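Local coordinates for protein invasin homolog AafB, Major fimbrial subunit of aggregative adherence fimbria II AafA chimeric construct (Escherichia coli, PDB 4OR1) that probably serves as a minor pilin of aggregative adherence fimbria II, a chaperone-usher pilus tied to adhesion and biofilm formation in enteroaggregative Escherichia coli, at residues I15-L20 with V105-M110; Q27-D32 with D112-A117; G47-M52 with G95-G100; G120-S125 with S150-V155. One frame throughout, in Å; residues are numbered along the deposited sequence.

Contact 1: I15-L20 with V105-M110; sequences ISLEGL and VIFDVM
Leu17 and Phe107 carry the contact between 15-20 and 105-110, both within the AafB part of the chimera. The interaction is chiefly apolar. CD1 of Leu17 lies 4.1 Å from CE1 of Phe107, and the two side chains cross at roughly a right angle. The same methyl, CD1 of Leu17, also lies 4.4 Å from CG2 of Val109. Ile15 approaches the far end of the ring, CD1 to CZ of Phe107 being 4.4 Å. With CG set between the backbone N and the carbonyl carbon (chi1 65°), the Phe107 ring is raised from its strand to where the Leu17 and Ile15 methyls converge on it. A looser polar-to-apolar approach comes from the backbone, where the O of Ser16 is 4.2 Å from CZ of Phe107.

No hydrogen bond links the segments, whose strand axes pass 8.9 Å apart. Strand 33-41 lies between them and takes the backbone bonds of each: Ser16 pairs with Arg38, and Phe107 with Gly37. From the other sheet, Ile50 and Val126 pack against Ile15 and Phe107. The two strands flanking 33-41 in the six-stranded sheet thus bring Leu17, Phe107 and Val109 into the core against strands 47-52 and 120-131, as in an immunoglobulin-like beta sandwich.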
loop_
_atom_site.group_PDB
_atom_site.type_symbol
_atom_site.label_atom_id
_atom_site.label_comp_id
_atom_site.label_asym_id
_atom_site.label_seq_id
_atom_site.Cartn_x
_atom_site.Cartn_y
_atom_site.Cartn_z
ATOM N N ILE A 15 9.187 8.654 -1.709
ATOM C CA ILE A 15 8.355 7.576 -1.175
ATOM C C ILE A 15 9.128 6.265 -1.130
ATOM O O ILE A 15 9.883 5.932 -2.052
ATOM C CB ILE A 15 7.069 7.392 -2.011
ATOM C CG1 ILE A 15 6.176 6.292 -1.420
ATOM C CG2 ILE A 15 7.416 7.107 -3.477
ATOM C CD1 ILE A 15 4.817 6.149 -2.101
ATOM N N SER A 16 8.932 5.523 -0.051
ATOM C CA SER A 16 9.586 4.245 0.091
ATOM C C SER A 16 8.612 3.230 0.664
ATOM O O SER A 16 7.729 3.580 1.450
ATOM C CB SER A 16 10.818 4.381 0.986
ATOM O OG SER A 16 10.431 4.588 2.332
ATOM N N LEU A 17 8.792 1.976 0.263
ATOM C CA LEU A 17 7.985 0.873 0.745
ATOM C C LEU A 17 8.894 -0.327 1.082
ATOM O O LEU A 17 9.764 -0.694 0.288
ATOM C CB LEU A 17 6.956 0.514 -0.329
ATOM C CG LEU A 17 6.021 -0.680 -0.140
ATOM C CD1 LEU A 17 5.121 -0.496 1.069
ATOM C CD2 LEU A 17 5.212 -0.900 -1.410
ATOM N N GLU A 18 8.687 -0.932 2.252
ATOM C CA GLU A 18 9.532 -2.028 2.735
ATOM C C GLU A 18 8.706 -3.218 3.184
ATOM O O GLU A 18 7.909 -3.102 4.119
ATOM C CB GLU A 18 10.393 -1.567 3.914
ATOM C CG GLU A 18 11.403 -0.476 3.598
ATOM C CD GLU A 18 12.379 -0.865 2.501
ATOM O OE1 GLU A 18 12.728 -2.067 2.403
ATOM O OE2 GLU A 18 12.797 0.038 1.739
ATOM N N GLY A 19 8.909 -4.368 2.536
ATOM C CA GLY A 19 8.267 -5.621 2.944
ATOM C C GLY A 19 8.803 -6.191 4.256
ATOM O O GLY A 19 9.688 -5.607 4.890
ATOM N N LEU A 20 8.259 -7.340 4.658
ATOM C CA LEU A 20 8.618 -7.982 5.937
ATOM C C LEU A 20 9.952 -8.765 5.908
ATOM O O LEU A 20 10.636 -8.858 6.930
ATOM C CB LEU A 20 7.465 -8.859 6.443
ATOM N N VAL A 105 4.612 10.817 6.696
ATOM C CA VAL A 105 3.647 9.865 7.255
ATOM C C VAL A 105 4.124 8.437 7.077
ATOM O O VAL A 105 4.868 8.125 6.143
ATOM C CB VAL A 105 2.259 9.961 6.597
ATOM C CG1 VAL A 105 1.590 11.263 6.965
ATOM C CG2 VAL A 105 2.369 9.804 5.088
ATOM N N ILE A 106 3.682 7.576 7.984
ATOM C CA ILE A 106 3.872 6.143 7.852
ATOM C C ILE A 106 2.559 5.547 7.346
ATOM O O ILE A 106 1.479 6.022 7.699
ATOM C CB ILE A 106 4.272 5.504 9.212
ATOM C CG1 ILE A 106 5.577 6.108 9.751
ATOM C CG2 ILE A 106 4.384 3.986 9.099
ATOM C CD1 ILE A 106 6.764 5.975 8.808
ATOM N N PHE A 107 2.652 4.529 6.498
ATOM C CA PHE A 107 1.472 3.773 6.089
ATOM C C PHE A 107 1.776 2.275 5.996
ATOM O O PHE A 107 2.943 1.876 5.835
ATOM C CB PHE A 107 0.915 4.302 4.768
ATOM C CG PHE A 107 1.836 4.115 3.606
ATOM C CD1 PHE A 107 1.855 2.913 2.907
ATOM C CD2 PHE A 107 2.688 5.142 3.207
ATOM C CE1 PHE A 107 2.717 2.734 1.827
ATOM C CE2 PHE A 107 3.551 4.979 2.128
ATOM C CZ PHE A 107 3.564 3.772 1.435
ATOM N N ASP A 108 0.723 1.461 6.102
ATOM C CA ASP A 108 0.855 0.006 6.101
ATOM C C ASP A 108 0.027 -0.648 4.991
ATOM O O ASP A 108 -1.054 -0.167 4.639
ATOM C CB ASP A 108 0.431 -0.568 7.459
ATOM C CG ASP A 108 1.384 -0.194 8.592
ATOM O OD1 ASP A 108 2.609 -0.360 8.448
ATOM O OD2 ASP A 108 0.901 0.253 9.650
ATOM N N VAL A 109 0.549 -1.742 4.444
ATOM C CA VAL A 109 -0.221 -2.628 3.586
ATOM C C VAL A 109 -0.542 -3.872 4.398
ATOM O O VAL A 109 0.368 -4.563 4.865
ATOM C CB VAL A 109 0.583 -3.044 2.354
ATOM C CG1 VAL A 109 -0.209 -4.037 1.506
ATOM C CG2 VAL A 109 0.944 -1.829 1.526
ATOM N N MET A 110 -1.828 -4.158 4.567
ATOM C CA MET A 110 -2.251 -5.241 5.460
ATOM C C MET A 110 -3.095 -6.285 4.763
ATOM O O MET A 110 -3.818 -5.984 3.804
ATOM C CB MET A 110 -3.062 -4.712 6.635
ATOM C CG MET A 110 -2.325 -3.754 7.542
ATOM S SD MET A 110 -3.479 -2.805 8.554
ATOM C CE MET A 110 -4.062 -1.609 7.346
#

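Contact 2: Q27-D32 with D112-A117; sequences QLFDGD and DGNQWA
Gln27 lies along one face of the Trp116 indole. Its CB sits over the six-membered ring, 3.8 Å from the centroid and only 7° off the normal, a CH-pi contact. CG, anti to the backbone N (chi1 -174°), continues across the same face toward the rim. There CD comes nearest CZ2 of Trp116, and the amide lies within 23° of the ring plane; its OE1 is 3.7 Å from CH2 of Trp116 and its NE2 3.4 Å from CZ2.

Gln27 and Trp116 form a non-hydrogen-bonded antiparallel pair. Next to it, Leu28 and Gln115 exchange two backbone bonds, Leu28 N to Gln115 O measuring 2.8 Å. Beyond the strands, side chains replace backbone partners: Asn114 OD1 accepts the N-H of Asp30 at 2.8 Å, while Asp30 OD1 takes that of Gly113 at 2.7 Å. Arg79 forms salt bridges with Asp30 and Asp112, which probably offsets the closeness of their carboxylates, and Asp112 also bonds His63. The N-H of Phe29 bonds Asp32 OD2 from above the carboxylate plane. The arrangement is a short two-stranded antiparallel ladder at the surface of the AafB domain, continuing into a type II beta turn, Phe29 to Asp32, with Gly31 at its positive-phi position.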
loop_
_atom_site.group_PDB
_atom_site.type_symbol
_atom_site.label_atom_id
_atom_site.label_comp_id
_atom_site.label_asym_id
_atom_site.label_seq_id
_atom_site.Cartn_x
_atom_site.Cartn_y
_atom_site.Cartn_z
ATOM N N GLN A 27 -0.696 -18.921 5.641
ATOM C CA GLN A 27 -1.926 -18.530 6.319
ATOM C C GLN A 27 -1.802 -17.118 6.879
ATOM O O GLN A 27 -0.991 -16.867 7.772
ATOM C CB GLN A 27 -2.292 -19.531 7.425
ATOM C CG GLN A 27 -3.643 -19.251 8.071
ATOM C CD GLN A 27 -4.000 -20.224 9.189
ATOM O OE1 GLN A 27 -3.136 -20.907 9.744
ATOM N NE2 GLN A 27 -5.290 -20.286 9.524
ATOM N N LEU A 28 -2.610 -16.211 6.342
ATOM C CA LEU A 28 -2.603 -14.807 6.741
ATOM C C LEU A 28 -3.836 -14.472 7.571
ATOM O O LEU A 28 -4.921 -15.012 7.336
ATOM C CB LEU A 28 -2.571 -13.914 5.498
ATOM C CG LEU A 28 -1.286 -13.659 4.699
ATOM C CD1 LEU A 28 -0.535 -14.918 4.321
ATOM C CD2 LEU A 28 -1.670 -12.918 3.434
ATOM N N PHE A 29 -3.667 -13.574 8.534
ATOM C CA PHE A 29 -4.775 -13.136 9.369
ATOM C C PHE A 29 -5.111 -11.674 9.116
ATOM O O PHE A 29 -4.237 -10.899 8.735
ATOM C CB PHE A 29 -4.475 -13.388 10.848
ATOM C CG PHE A 29 -4.217 -14.839 11.173
ATOM C CD1 PHE A 29 -5.273 -15.704 11.471
ATOM C CD2 PHE A 29 -2.917 -15.347 11.163
ATOM C CE1 PHE A 29 -5.035 -17.061 11.760
ATOM C CE2 PHE A 29 -2.672 -16.692 11.458
ATOM C CZ PHE A 29 -3.734 -17.555 11.750
ATOM N N ASP A 30 -6.379 -11.301 9.305
ATOM C CA ASP A 30 -6.800 -9.917 9.112
ATOM C C ASP A 30 -5.878 -8.962 9.872
ATOM O O ASP A 30 -5.510 -9.215 11.023
ATOM C CB ASP A 30 -8.230 -9.716 9.574
ATOM C CG ASP A 30 -8.759 -8.335 9.226
ATOM O OD1 ASP A 30 -8.766 -7.990 8.033
ATOM O OD2 ASP A 30 -9.176 -7.592 10.137
ATOM N N GLY A 31 -5.475 -7.884 9.213
ATOM C CA GLY A 31 -4.639 -6.899 9.873
ATOM C C GLY A 31 -3.145 -7.149 9.811
ATOM O O GLY A 31 -2.369 -6.210 9.999
ATOM N N ASP A 32 -2.732 -8.395 9.561
ATOM C CA ASP A 32 -1.313 -8.712 9.406
ATOM C C ASP A 32 -0.632 -7.727 8.476
ATOM O O ASP A 32 -1.013 -7.581 7.309
ATOM C CB ASP A 32 -1.096 -10.130 8.876
ATOM C CG ASP A 32 -1.264 -11.201 9.953
ATOM O OD1 ASP A 32 -1.664 -10.856 11.094
ATOM O OD2 ASP A 32 -1.000 -12.392 9.655
ATOM N N ASP A 112 -6.178 -8.213 4.151
ATOM C CA ASP A 112 -7.585 -7.837 4.248
ATOM C C ASP A 112 -8.447 -9.083 4.473
ATOM O O ASP A 112 -8.806 -9.792 3.525
ATOM C CB ASP A 112 -8.007 -7.095 2.977
ATOM C CG ASP A 112 -9.217 -6.213 3.177
ATOM O OD1 ASP A 112 -9.623 -6.007 4.343
ATOM O OD2 ASP A 112 -9.758 -5.717 2.153
ATOM N N GLY A 113 -8.764 -9.341 5.743
ATOM C CA GLY A 113 -9.452 -10.567 6.159
ATOM C C GLY A 113 -8.527 -11.781 6.146
ATOM O O GLY A 113 -7.490 -11.770 5.460
ATOM N N ASN A 114 -8.899 -12.829 6.896
ATOM C CA ASN A 114 -8.126 -14.076 6.921
ATOM C C ASN A 114 -8.125 -14.742 5.563
ATOM O O ASN A 114 -9.160 -14.779 4.892
ATOM C CB ASN A 114 -8.696 -15.056 7.934
ATOM C CG ASN A 114 -8.517 -14.599 9.344
ATOM O OD1 ASN A 114 -7.614 -13.823 9.653
ATOM N ND2 ASN A 114 -9.360 -15.096 10.231
ATOM N N GLN A 115 -6.970 -15.272 5.163
ATOM C CA GLN A 115 -6.831 -15.915 3.858
ATOM C C GLN A 115 -5.641 -16.866 3.794
ATOM O O GLN A 115 -4.685 -16.747 4.569
ATOM C CB GLN A 115 -6.731 -14.867 2.741
ATOM C CG GLN A 115 -5.659 -13.811 2.972
ATOM C CD GLN A 115 -5.804 -12.609 2.057
ATOM O OE1 GLN A 115 -6.267 -11.551 2.476
ATOM N NE2 GLN A 115 -5.420 -12.770 0.808
ATOM N N TRP A 116 -5.709 -17.807 2.857
ATOM C CA TRP A 116 -4.625 -18.736 2.605
ATOM C C TRP A 116 -4.019 -18.380 1.261
ATOM O O TRP A 116 -4.642 -18.601 0.218
ATOM C CB TRP A 116 -5.159 -20.170 2.589
ATOM C CG TRP A 116 -5.531 -20.679 3.947
ATOM C CD1 TRP A 116 -6.683 -20.419 4.634
ATOM C CD2 TRP A 116 -4.747 -21.530 4.788
ATOM N NE1 TRP A 116 -6.661 -21.049 5.855
ATOM C CE2 TRP A 116 -5.485 -21.739 5.975
ATOM C CE3 TRP A 116 -3.488 -22.130 4.657
ATOM C CZ2 TRP A 116 -5.010 -22.524 7.023
ATOM C CZ3 TRP A 116 -3.015 -22.911 5.703
ATOM C CH2 TRP A 116 -3.777 -23.099 6.871
ATOM N N ALA A 117 -2.811 -17.821 1.283
ATOM C CA ALA A 117 -2.151 -17.364 0.058
ATOM C C ALA A 117 -1.425 -18.511 -0.604
ATOM O O ALA A 117 -0.701 -19.240 0.058
ATOM C CB ALA A 117 -1.175 -16.248 0.364
#

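Contact 3: G47-M52 with G95-G100; sequences GFHIQM and GIVRSG
Phe48 and Arg98 face each other as a hydrogen-bonded antiparallel pair, with Phe48 N to Arg98 O at 2.8 Å and Arg98 N to Phe48 O at 3.0 Å. Two residues on, Ile50 and Ile96 repeat the exchange, Ile96 N reaching Ile50 O at 3.0 Å. Their side chains run side by side in the same direction, CG2 of Ile50 against CD1 of Ile96. On this same face the Phe48 ring presents its edge to the O of Arg98.

On the other face of the sheet, His49 swings its ring across to the partner strand, its CG trans to the backbone N (chi1 173°). CE1 lies 3.7 Å from CA of Gly95, and ND1 has CG2 of Val97 at the ring edge, 3.8 Å away.

Farther out, Trp85 touches Ile50, Ile96 and Arg98, while Phe107 packs on Ile50 and Val105 on Phe48. Phe48 also rests on Cys41, which is disulfide-bonded to Cys130. Along its other edge, strand 47-52 bonds to 120-131 through Gly47, His49 and Gln51.

Strand 96-99 is thus held to the edge of its sheet by four backbone bonds, with apolar packing on the Phe48 and Ile50 face; the chemistry implies an attachment depending on main-chain pairing and hydrophobic burial, with no charged pair between the two segments.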
loop_
_atom_site.group_PDB
_atom_site.type_symbol
_atom_site.label_atom_id
_atom_site.label_comp_id
_atom_site.label_asym_id
_atom_site.label_seq_id
_atom_site.Cartn_x
_atom_site.Cartn_y
_atom_site.Cartn_z
ATOM N N GLY A 47 -1.467 18.014 3.086
ATOM C CA GLY A 47 -1.634 16.581 3.319
ATOM C C GLY A 47 -0.995 15.673 2.289
ATOM O O GLY A 47 -0.249 16.127 1.422
ATOM N N PHE A 48 -1.308 14.384 2.391
ATOM C CA PHE A 48 -0.725 13.350 1.540
ATOM C C PHE A 48 -1.790 12.560 0.795
ATOM O O PHE A 48 -2.885 12.334 1.315
ATOM C CB PHE A 48 0.089 12.383 2.391
ATOM C CG PHE A 48 1.042 13.056 3.330
ATOM C CD1 PHE A 48 0.612 13.528 4.570
ATOM C CD2 PHE A 48 2.379 13.209 2.983
ATOM C CE1 PHE A 48 1.494 14.146 5.451
ATOM C CE2 PHE A 48 3.275 13.819 3.859
ATOM C CZ PHE A 48 2.831 14.284 5.101
ATOM N N HIS A 49 -1.456 12.149 -0.423
ATOM C CA HIS A 49 -2.274 11.199 -1.172
ATOM C C HIS A 49 -1.484 9.915 -1.390
ATOM O O HIS A 49 -0.269 9.951 -1.610
ATOM C CB HIS A 49 -2.706 11.784 -2.515
ATOM C CG HIS A 49 -3.400 10.802 -3.406
ATOM N ND1 HIS A 49 -4.771 10.663 -3.439
ATOM C CD2 HIS A 49 -2.909 9.904 -4.294
ATOM C CE1 HIS A 49 -5.097 9.730 -4.315
ATOM N NE2 HIS A 49 -3.986 9.252 -4.847
ATOM N N ILE A 50 -2.182 8.785 -1.337
ATOM C CA ILE A 50 -1.560 7.476 -1.522
ATOM C C ILE A 50 -2.515 6.552 -2.277
ATOM O O ILE A 50 -3.723 6.575 -2.042
ATOM C CB ILE A 50 -1.122 6.877 -0.151
ATOM C CG1 ILE A 50 -0.094 5.792 -0.322
ATOM C CG2 ILE A 50 -2.272 6.330 0.640
ATOM C CD1 ILE A 50 1.162 6.290 -0.917
ATOM N N GLN A 51 -1.986 5.761 -3.198
ATOM C CA GLN A 51 -2.803 4.764 -3.891
ATOM C C GLN A 51 -1.929 3.596 -4.257
ATOM O O GLN A 51 -0.713 3.744 -4.395
ATOM C CB GLN A 51 -3.477 5.341 -5.143
ATOM C CG GLN A 51 -2.580 5.482 -6.363
ATOM C CD GLN A 51 -3.307 6.027 -7.586
ATOM O OE1 GLN A 51 -4.520 6.271 -7.564
ATOM N NE2 GLN A 51 -2.558 6.216 -8.667
ATOM N N MET A 52 -2.539 2.429 -4.398
ATOM C CA MET A 52 -1.800 1.225 -4.722
ATOM C C MET A 52 -2.065 0.935 -6.187
ATOM O O MET A 52 -3.192 1.075 -6.642
ATOM C CB MET A 52 -2.303 0.092 -3.844
ATOM C CG MET A 52 -1.425 -1.111 -3.820
ATOM S SD MET A 52 -1.793 -2.149 -2.395
ATOM C CE MET A 52 -0.305 -3.147 -2.429
ATOM N N GLY A 95 -8.090 6.148 -4.687
ATOM C CA GLY A 95 -6.971 6.578 -3.847
ATOM C C GLY A 95 -7.468 6.982 -2.478
ATOM O O GLY A 95 -8.647 7.250 -2.314
ATOM N N ILE A 96 -6.600 7.020 -1.479
ATOM C CA ILE A 96 -7.028 7.491 -0.156
ATOM C C ILE A 96 -6.139 8.635 0.356
ATOM O O ILE A 96 -5.018 8.812 -0.112
ATOM C CB ILE A 96 -7.174 6.323 0.893
ATOM C CG1 ILE A 96 -5.890 5.530 1.024
ATOM C CG2 ILE A 96 -8.348 5.359 0.549
ATOM C CD1 ILE A 96 -5.230 5.792 2.268
ATOM N N VAL A 97 -6.636 9.407 1.320
ATOM C CA VAL A 97 -6.030 10.698 1.661
ATOM C C VAL A 97 -5.860 10.918 3.158
ATOM O O VAL A 97 -6.706 10.504 3.945
ATOM C CB VAL A 97 -6.891 11.833 1.085
ATOM C CG1 VAL A 97 -6.522 13.161 1.694
ATOM C CG2 VAL A 97 -6.757 11.883 -0.437
ATOM N N ARG A 98 -4.762 11.572 3.542
ATOM C CA ARG A 98 -4.515 11.958 4.948
ATOM C C ARG A 98 -4.078 13.420 5.076
ATOM O O ARG A 98 -3.340 13.921 4.232
ATOM C CB ARG A 98 -3.449 11.065 5.576
ATOM C CG ARG A 98 -3.301 11.229 7.064
ATOM C CD ARG A 98 -2.195 10.335 7.612
ATOM N NE ARG A 98 -2.368 10.019 9.032
ATOM C CZ ARG A 98 -2.227 10.894 10.033
ATOM N NH1 ARG A 98 -1.932 12.170 9.791
ATOM N NH2 ARG A 98 -2.412 10.494 11.284
ATOM N N SER A 99 -4.531 14.092 6.132
ATOM C CA SER A 99 -4.156 15.489 6.381
ATOM C C SER A 99 -2.903 15.568 7.240
ATOM O O SER A 99 -2.616 14.665 8.052
ATOM C CB SER A 99 -5.287 16.256 7.073
ATOM O OG SER A 99 -5.416 15.868 8.440
ATOM N N GLY A 100 -2.169 16.662 7.065
ATOM C CA GLY A 100 -0.980 16.925 7.853
ATOM C C GLY A 100 -0.063 17.913 7.175
ATOM O O GLY A 100 -0.027 17.998 5.945
#

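Contact 4: G120-S125 with S150-V155; sequences GEYIFS and STITVV
The carbonyl O of Tyr122 receives two donors from the partner strand. Ile152 N bonds Tyr122 O at 2.7 Å and nearly straight (174°), and a weaker CA-H contact runs from Thr151 CA to Tyr122 O at 3.4 Å. Tyr122 N answers to Ile152 O at 2.8 Å. The pairs Gly120-Val154 and Phe124-Ser150 exchange backbone bonds in the same way, giving six in an unbroken antiparallel ladder.

On the inner face, Ile152 reaches between two aromatic side chains. CG1 lies 3.4 Å from CB of Tyr122, and CD1 approaches CZ of Phe124, meeting that ring obliquely. A chi1 of 57° folds CG1 over the residue's own main chain and sends CD1 toward the phenylalanine, while CG2 lies near CE2 of the same ring. Val154 follows along the strand, its CG2 standing 3.6 Å from CE2 of Tyr122. The tyrosine hydroxyl is engaged by Lys118 O, and Leu76 of the opposing sheet packs against both Phe124 and Ile152.

The other face is more exposed. Glu121 and Thr153 lie alongside each other pointing the same way, and the Glu121 carboxylate extends toward the Thr151 methyl, OE1 to CG2 being 3.6 Å.

Segment 120-125, part of strand 120-131, belongs to AafB, whereas 150-155 is the end of the AafA segment joined to it by engineering, so their pairing is a product of the construct. An added antiparallel edge strand with Ile152 and Val154 turned into the core is consistent with donor-strand complementation, as in chaperone-usher pili.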
loop_
_atom_site.group_PDB
_atom_site.type_symbol
_atom_site.label_atom_id
_atom_site.label_comp_id
_atom_site.label_asym_id
_atom_site.label_seq_id
_atom_site.Cartn_x
_atom_site.Cartn_y
_atom_site.Cartn_z
ATOM N N GLY A 120 4.475 -18.139 -3.589
ATOM C CA GLY A 120 4.992 -17.392 -4.724
ATOM C C GLY A 120 5.348 -15.965 -4.374
ATOM O O GLY A 120 5.562 -15.628 -3.202
ATOM N N GLU A 121 5.414 -15.123 -5.397
ATOM C CA GLU A 121 5.863 -13.756 -5.212
ATOM C C GLU A 121 4.814 -12.717 -5.520
ATOM O O GLU A 121 4.136 -12.779 -6.549
ATOM C CB GLU A 121 7.122 -13.489 -6.023
ATOM C CG GLU A 121 8.377 -13.765 -5.224
ATOM C CD GLU A 121 9.647 -13.335 -5.917
ATOM O OE1 GLU A 121 9.592 -12.444 -6.801
ATOM O OE2 GLU A 121 10.704 -13.892 -5.556
ATOM N N TYR A 122 4.701 -11.748 -4.618
ATOM C CA TYR A 122 3.739 -10.678 -4.769
ATOM C C TYR A 122 4.439 -9.334 -4.704
ATOM O O TYR A 122 5.134 -9.035 -3.730
ATOM C CB TYR A 122 2.654 -10.797 -3.702
ATOM C CG TYR A 122 1.944 -12.133 -3.739
ATOM C CD1 TYR A 122 0.873 -12.354 -4.612
ATOM C CD2 TYR A 122 2.363 -13.187 -2.922
ATOM C CE1 TYR A 122 0.222 -13.579 -4.652
ATOM C CE2 TYR A 122 1.727 -14.420 -2.968
ATOM C CZ TYR A 122 0.654 -14.608 -3.827
ATOM O OH TYR A 122 0.002 -15.824 -3.866
ATOM N N ILE A 123 4.273 -8.552 -5.768
ATOM C CA ILE A 123 4.838 -7.205 -5.852
ATOM C C ILE A 123 3.818 -6.151 -5.405
ATOM O O ILE A 123 2.755 -5.986 -6.028
ATOM C CB ILE A 123 5.290 -6.866 -7.303
ATOM C CG1 ILE A 123 6.425 -7.789 -7.760
ATOM C CG2 ILE A 123 5.700 -5.383 -7.408
ATOM C CD1 ILE A 123 6.599 -7.840 -9.257
ATOM N N PHE A 124 4.130 -5.448 -4.319
ATOM C CA PHE A 124 3.310 -4.320 -3.899
ATOM C C PHE A 124 3.867 -3.069 -4.556
ATOM O O PHE A 124 5.066 -2.795 -4.454
ATOM C CB PHE A 124 3.331 -4.159 -2.382
ATOM C CG PHE A 124 2.736 -5.309 -1.633
ATOM C CD1 PHE A 124 1.647 -6.011 -2.131
ATOM C CD2 PHE A 124 3.270 -5.697 -0.417
ATOM C CE1 PHE A 124 1.095 -7.081 -1.426
ATOM C CE2 PHE A 124 2.719 -6.759 0.301
ATOM C CZ PHE A 124 1.629 -7.449 -0.207
ATOM N N SER A 125 3.005 -2.316 -5.232
ATOM C CA SER A 125 3.426 -1.075 -5.861
ATOM C C SER A 125 2.516 0.072 -5.460
ATOM O O SER A 125 1.302 0.023 -5.674
ATOM C CB SER A 125 3.449 -1.224 -7.370
ATOM O OG SER A 125 3.688 0.031 -7.974
ATOM N N SER A 150 7.763 -3.032 -3.423
ATOM C CA SER A 150 8.377 -4.029 -2.561
ATOM C C SER A 150 7.798 -5.382 -2.923
ATOM O O SER A 150 6.645 -5.475 -3.343
ATOM C CB SER A 150 8.123 -3.715 -1.082
ATOM O OG SER A 150 9.075 -4.360 -0.253
ATOM N N THR A 151 8.608 -6.425 -2.778
ATOM C CA THR A 151 8.182 -7.771 -3.093
ATOM C C THR A 151 8.061 -8.609 -1.832
ATOM O O THR A 151 8.900 -8.527 -0.942
ATOM C CB THR A 151 9.141 -8.431 -4.099
ATOM O OG1 THR A 151 9.084 -7.709 -5.334
ATOM C CG2 THR A 151 8.750 -9.883 -4.376
ATOM N N ILE A 152 7.000 -9.399 -1.762
ATOM C CA ILE A 152 6.843 -10.377 -0.691
ATOM C C ILE A 152 6.824 -11.785 -1.279
ATOM O O ILE A 152 6.303 -12.000 -2.383
ATOM C CB ILE A 152 5.558 -10.145 0.127
ATOM C CG1 ILE A 152 4.327 -10.171 -0.781
ATOM C CG2 ILE A 152 5.639 -8.846 0.902
ATOM C CD1 ILE A 152 3.057 -10.412 -0.026
ATOM N N THR A 153 7.392 -12.739 -0.545
ATOM C CA THR A 153 7.423 -14.125 -0.997
ATOM C C THR A 153 6.661 -15.001 -0.005
ATOM O O THR A 153 7.044 -15.102 1.159
ATOM C CB THR A 153 8.885 -14.649 -1.203
ATOM O OG1 THR A 153 9.604 -14.601 0.036
ATOM C CG2 THR A 153 9.654 -13.818 -2.254
ATOM N N VAL A 154 5.569 -15.609 -0.465
ATOM C CA VAL A 154 4.834 -16.570 0.353
ATOM C C VAL A 154 5.475 -17.928 0.136
ATOM O O VAL A 154 5.505 -18.437 -0.993
ATOM C CB VAL A 154 3.320 -16.613 0.029
ATOM C CG1 VAL A 154 2.626 -17.747 0.786
ATOM C CG2 VAL A 154 2.666 -15.295 0.392
ATOM N N VAL A 155 5.986 -18.486 1.234
ATOM C CA VAL A 155 6.802 -19.695 1.233
ATOM C C VAL A 155 5.890 -20.891 1.489
ATOM O O VAL A 155 5.454 -21.158 2.614
ATOM C CB VAL A 155 7.921 -19.628 2.335
ATOM C CG1 VAL A 155 8.680 -20.949 2.429
ATOM C CG2 VAL A 155 8.893 -18.451 2.101
ATOM O OXT VAL A 155 5.522 -21.586 0.544
#

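The four contacts span both sheets of one sandwich. Contact 1 lies within the six-stranded sheet, about 6 Å from the chain's centre, and contacts 3 and 4 lie in the four-stranded sheet, where 47-52 and 120-131 are neighbours. Contacts 3 and 4 have centres about 23 Å apart but touch through Met52 and Phe124. Contact 2, about 17 Å from contact 1 between centres, is formed by the chain that follows strands 13-19 and 104-111. Contacts 1 and 2 alternate along the sequence, contact 3 is nested inside both, and contact 4 comes last. Distant parts of AafB are therefore interleaved; the engineered AafA strand is outermost in the four-stranded sheet, its Ser150 OG accepting a weak bond from Gly19 of the other sheet's edge strand.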